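Local coordinates for bacterial fluorinating enzyme homolog (Thermus thermophilus, PDB 2CW5), which hydrolyses S-adenosyl-L-methionine to adenosine and L-methionine and has no chlorinase or fluorinase activity, at residues 109-114 with 152-157. Residues are numbered along the deposited sequence; the frame is centred on the assembly and turned at random.
Sequences FLLEPP and EGLGPE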
ATOM      1  N   PHE C 109      -5.177   5.789 -29.756  1.00 29.10           N
ATOM      2  CA  PHE C 109      -5.377   7.235 -29.777  1.00 30.99           C
ATOM      3  C   PHE C 109      -4.365   7.981 -28.916  1.00 32.32           C
ATOM      4  O   PHE C 109      -3.945   7.489 -27.869  1.00 31.67           O
ATOM      5  CB  PHE C 109      -6.780   7.569 -29.264  1.00 31.75           C
ATOM      6  CG  PHE C 109      -7.891   6.999 -30.096  1.00 32.74           C
ATOM      7  CD1 PHE C 109      -8.471   7.748 -31.113  1.00 34.67           C
ATOM      8  CD2 PHE C 109      -8.355   5.709 -29.867  1.00 32.88           C
ATOM      9  CE1 PHE C 109      -9.499   7.219 -31.890  1.00 33.51           C
ATOM     10  CE2 PHE C 109      -9.377   5.172 -30.636  1.00 32.46           C
ATOM     11  CZ  PHE C 109      -9.952   5.928 -31.650  1.00 33.00           C
ATOM     12  N   LEU C 110      -3.979   9.174 -29.363  1.00 32.94           N
ATOM     13  CA  LEU C 110      -3.054  10.011 -28.606  1.00 32.84           C
ATOM     14  C   LEU C 110      -3.898  10.664 -27.518  1.00 31.59           C
ATOM     15  O   LEU C 110      -5.020  11.089 -27.782  1.00 31.23           O
ATOM     16  CB  LEU C 110      -2.447  11.094 -29.504  1.00 34.68           C
ATOM     17  CG  LEU C 110      -0.963  10.968 -29.847  1.00 38.26           C
ATOM     18  CD1 LEU C 110      -0.127  11.122 -28.581  1.00 36.84           C
ATOM     19  CD2 LEU C 110      -0.705   9.625 -30.510  1.00 37.81           C
ATOM     20  N   LEU C 111      -3.374  10.743 -26.299  1.00 30.55           N
ATOM     21  CA  LEU C 111      -4.139  11.343 -25.212  1.00 31.81           C
ATOM     22  C   LEU C 111      -3.879  12.837 -25.046  1.00 33.97           C
ATOM     23  O   LEU C 111      -2.760  13.254 -24.752  1.00 34.19           O
ATOM     24  CB  LEU C 111      -3.847  10.624 -23.891  1.00 28.63           C
ATOM     25  CG  LEU C 111      -4.148   9.122 -23.831  1.00 27.08           C
ATOM     26  CD1 LEU C 111      -3.964   8.630 -22.403  1.00 22.19           C
ATOM     27  CD2 LEU C 111      -5.566   8.855 -24.301  1.00 28.11           C
ATOM     28  N   GLU C 112      -4.927  13.635 -25.248  1.00 37.38           N
ATOM     29  CA  GLU C 112      -4.840  15.085 -25.102  1.00 39.48           C
ATOM     30  C   GLU C 112      -6.093  15.603 -24.386  1.00 40.71           C
ATOM     31  O   GLU C 112      -6.686  16.601 -24.793  1.00 40.22           O
ATOM     32  CB  GLU C 112      -4.713  15.753 -26.476  1.00 41.21           C
ATOM     33  CG  GLU C 112      -3.665  15.115 -27.376  1.00 44.45           C
ATOM     34  CD  GLU C 112      -3.352  15.946 -28.609  1.00 45.57           C
ATOM     35  OE1 GLU C 112      -4.297  16.352 -29.320  1.00 46.77           O
ATOM     36  OE2 GLU C 112      -2.154  16.186 -28.869  1.00 46.86           O
ATOM     37  N   PRO C 113      -6.505  14.931 -23.297  1.00 40.90           N
ATOM     38  CA  PRO C 113      -7.696  15.352 -22.555  1.00 41.70           C
ATOM     39  C   PRO C 113      -7.470  16.643 -21.771  1.00 42.50           C
ATOM     40  O   PRO C 113      -6.331  17.071 -21.573  1.00 41.41           O
ATOM     41  CB  PRO C 113      -7.951  14.168 -21.633  1.00 41.32           C
ATOM     42  CG  PRO C 113      -6.552  13.765 -21.266  1.00 39.25           C
ATOM     43  CD  PRO C 113      -5.837  13.808 -22.611  1.00 40.17           C
ATOM     44  N   PRO C 114      -8.558  17.287 -21.326  1.00 44.02           N
ATOM     45  CA  PRO C 114      -8.400  18.525 -20.561  1.00 45.63           C
ATOM     46  C   PRO C 114      -7.812  18.195 -19.190  1.00 47.45           C
ATOM     47  O   PRO C 114      -8.247  17.243 -18.532  1.00 46.97           O
ATOM     48  CB  PRO C 114      -9.825  19.064 -20.482  1.00 45.64           C
ATOM     49  CG  PRO C 114     -10.653  17.818 -20.475  1.00 45.62           C
ATOM     50  CD  PRO C 114      -9.983  16.968 -21.527  1.00 44.57           C
ATOM     51  N   GLU C 152     -12.290   8.654 -29.773  1.00 40.32           N
ATOM     52  CA  GLU C 152     -11.834   9.763 -30.606  1.00 41.06           C
ATOM     53  C   GLU C 152     -11.929  11.088 -29.856  1.00 40.11           C
ATOM     54  O   GLU C 152     -11.350  12.090 -30.274  1.00 39.20           O
ATOM     55  CB  GLU C 152     -12.647   9.844 -31.906  1.00 45.26           C
ATOM     56  CG  GLU C 152     -14.155   9.798 -31.724  1.00 48.03           C
ATOM     57  CD  GLU C 152     -14.720   8.404 -31.913  1.00 51.64           C
ATOM     58  OE1 GLU C 152     -14.272   7.477 -31.208  1.00 54.13           O
ATOM     59  OE2 GLU C 152     -15.619   8.234 -32.769  1.00 54.11           O
ATOM     60  N   GLY C 153     -12.661  11.089 -28.747  1.00 38.74           N
ATOM     61  CA  GLY C 153     -12.789  12.299 -27.958  1.00 36.40           C
ATOM     62  C   GLY C 153     -11.554  12.547 -27.107  1.00 35.87           C
ATOM     63  O   GLY C 153     -11.427  13.593 -26.479  1.00 36.04           O
ATOM     64  N   LEU C 154     -10.635  11.584 -27.096  1.00 35.27           N
ATOM     65  CA  LEU C 154      -9.407  11.691 -26.310  1.00 34.73           C
ATOM     66  C   LEU C 154      -8.301  12.472 -27.003  1.00 34.50           C
ATOM     67  O   LEU C 154      -7.564  13.223 -26.363  1.00 35.28           O
ATOM     68  CB  LEU C 154      -8.882  10.297 -25.977  1.00 34.27           C
ATOM     69  CG  LEU C 154      -9.763   9.423 -25.088  1.00 35.00           C
ATOM     70  CD1 LEU C 154      -9.216   7.998 -25.072  1.00 35.41           C
ATOM     71  CD2 LEU C 154      -9.795  10.012 -23.683  1.00 35.05           C
ATOM     72  N   GLY C 155      -8.180  12.274 -28.311  1.00 34.41           N
ATOM     73  CA  GLY C 155      -7.153  12.947 -29.083  1.00 33.66           C
ATOM     74  C   GLY C 155      -7.089  12.341 -30.472  1.00 33.95           C
ATOM     75  O   GLY C 155      -7.958  11.549 -30.829  1.00 33.92           O
ATOM     76  N   PRO C 156      -6.070  12.676 -31.276  1.00 34.35           N
ATOM     77  CA  PRO C 156      -5.951  12.126 -32.629  1.00 35.58           C
ATOM     78  C   PRO C 156      -5.697  10.618 -32.667  1.00 35.81           C
ATOM     79  O   PRO C 156      -4.944  10.080 -31.852  1.00 34.18           O
ATOM     80  CB  PRO C 156      -4.791  12.923 -33.216  1.00 35.75           C
ATOM     81  CG  PRO C 156      -3.924  13.159 -32.024  1.00 36.28           C
ATOM     82  CD  PRO C 156      -4.932  13.560 -30.969  1.00 35.61           C
ATOM     83  N   GLU C 157      -6.331   9.937 -33.614  1.00 36.62           N
ATOM     84  CA  GLU C 157      -6.152   8.499 -33.754  1.00 38.06           C
ATOM     85  C   GLU C 157      -4.844   8.193 -34.473  1.00 39.05           C
ATOM     86  O   GLU C 157      -4.456   8.898 -35.407  1.00 39.09           O
ATOM     87  CB  GLU C 157      -7.325   7.884 -34.524  1.00 39.73           C
ATOM     88  CG  GLU C 157      -7.127   6.423 -34.914  1.00 40.86           C
ATOM     89  CD  GLU C 157      -8.396   5.783 -35.457  1.00 43.36           C
ATOM     90  OE1 GLU C 157      -9.114   6.448 -36.235  1.00 42.61           O
ATOM     91  OE2 GLU C 157      -8.668   4.611 -35.116  1.00 42.90           O
TER
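Phe109 turns the CD1-CE1-CZ side of its ring against Glu152 and Glu157. Phe109 CB lies 4.0 Å from Pro156 O. Because CG stands anti to the carbonyl carbon (chi1 -62°), the ring swings out toward Glu157 and Glu152. CD1 touches CA and CB of Glu157 and has Gly155 O at the ring edge; Phe109 CE1 is 3.5 Å from Glu157 CB, and Phe109 CE1 is 3.7 Å from Glu152 CA; CZ ends near Glu157 OE2. Glu152 N sits over one ring face, offset toward the rim, and the Glu157 carboxylate plane is turned only 12° from that of the ring. With an alanine here, the aliphatic part of Glu157 and the 3-10 segment at Glu152 would probably lose their shared packing surface, opening a gap between strand and loop. Phe109 and Glu157 form an antiparallel non-hydrogen-bonded pair, by which strand 157-158 joins 107-110 at the margin of the mixed sheet of the N-terminal domain; on its other side 107-110 bonds to strand 79-83 through Ala81. Leu110 N donates an almost straight bond (179°) to Pro156 O. Past the strand, Glu112 N bonds Leu154 O at 2.9 Å. Gly155 CA comes within 3.1 Å of Leu110 O as a CA-H...O contact, where a beta carbon would clash. Pro156 CG packs on Leu110 CB at 3.6 Å, and the proline ring crosses the Glu112 side chain at about a right angle. Inward, the side chains of Leu111 and Leu154 lie side by side and point the same way, Leu111 also packing on Val137 and Phe138 of helix 133-147.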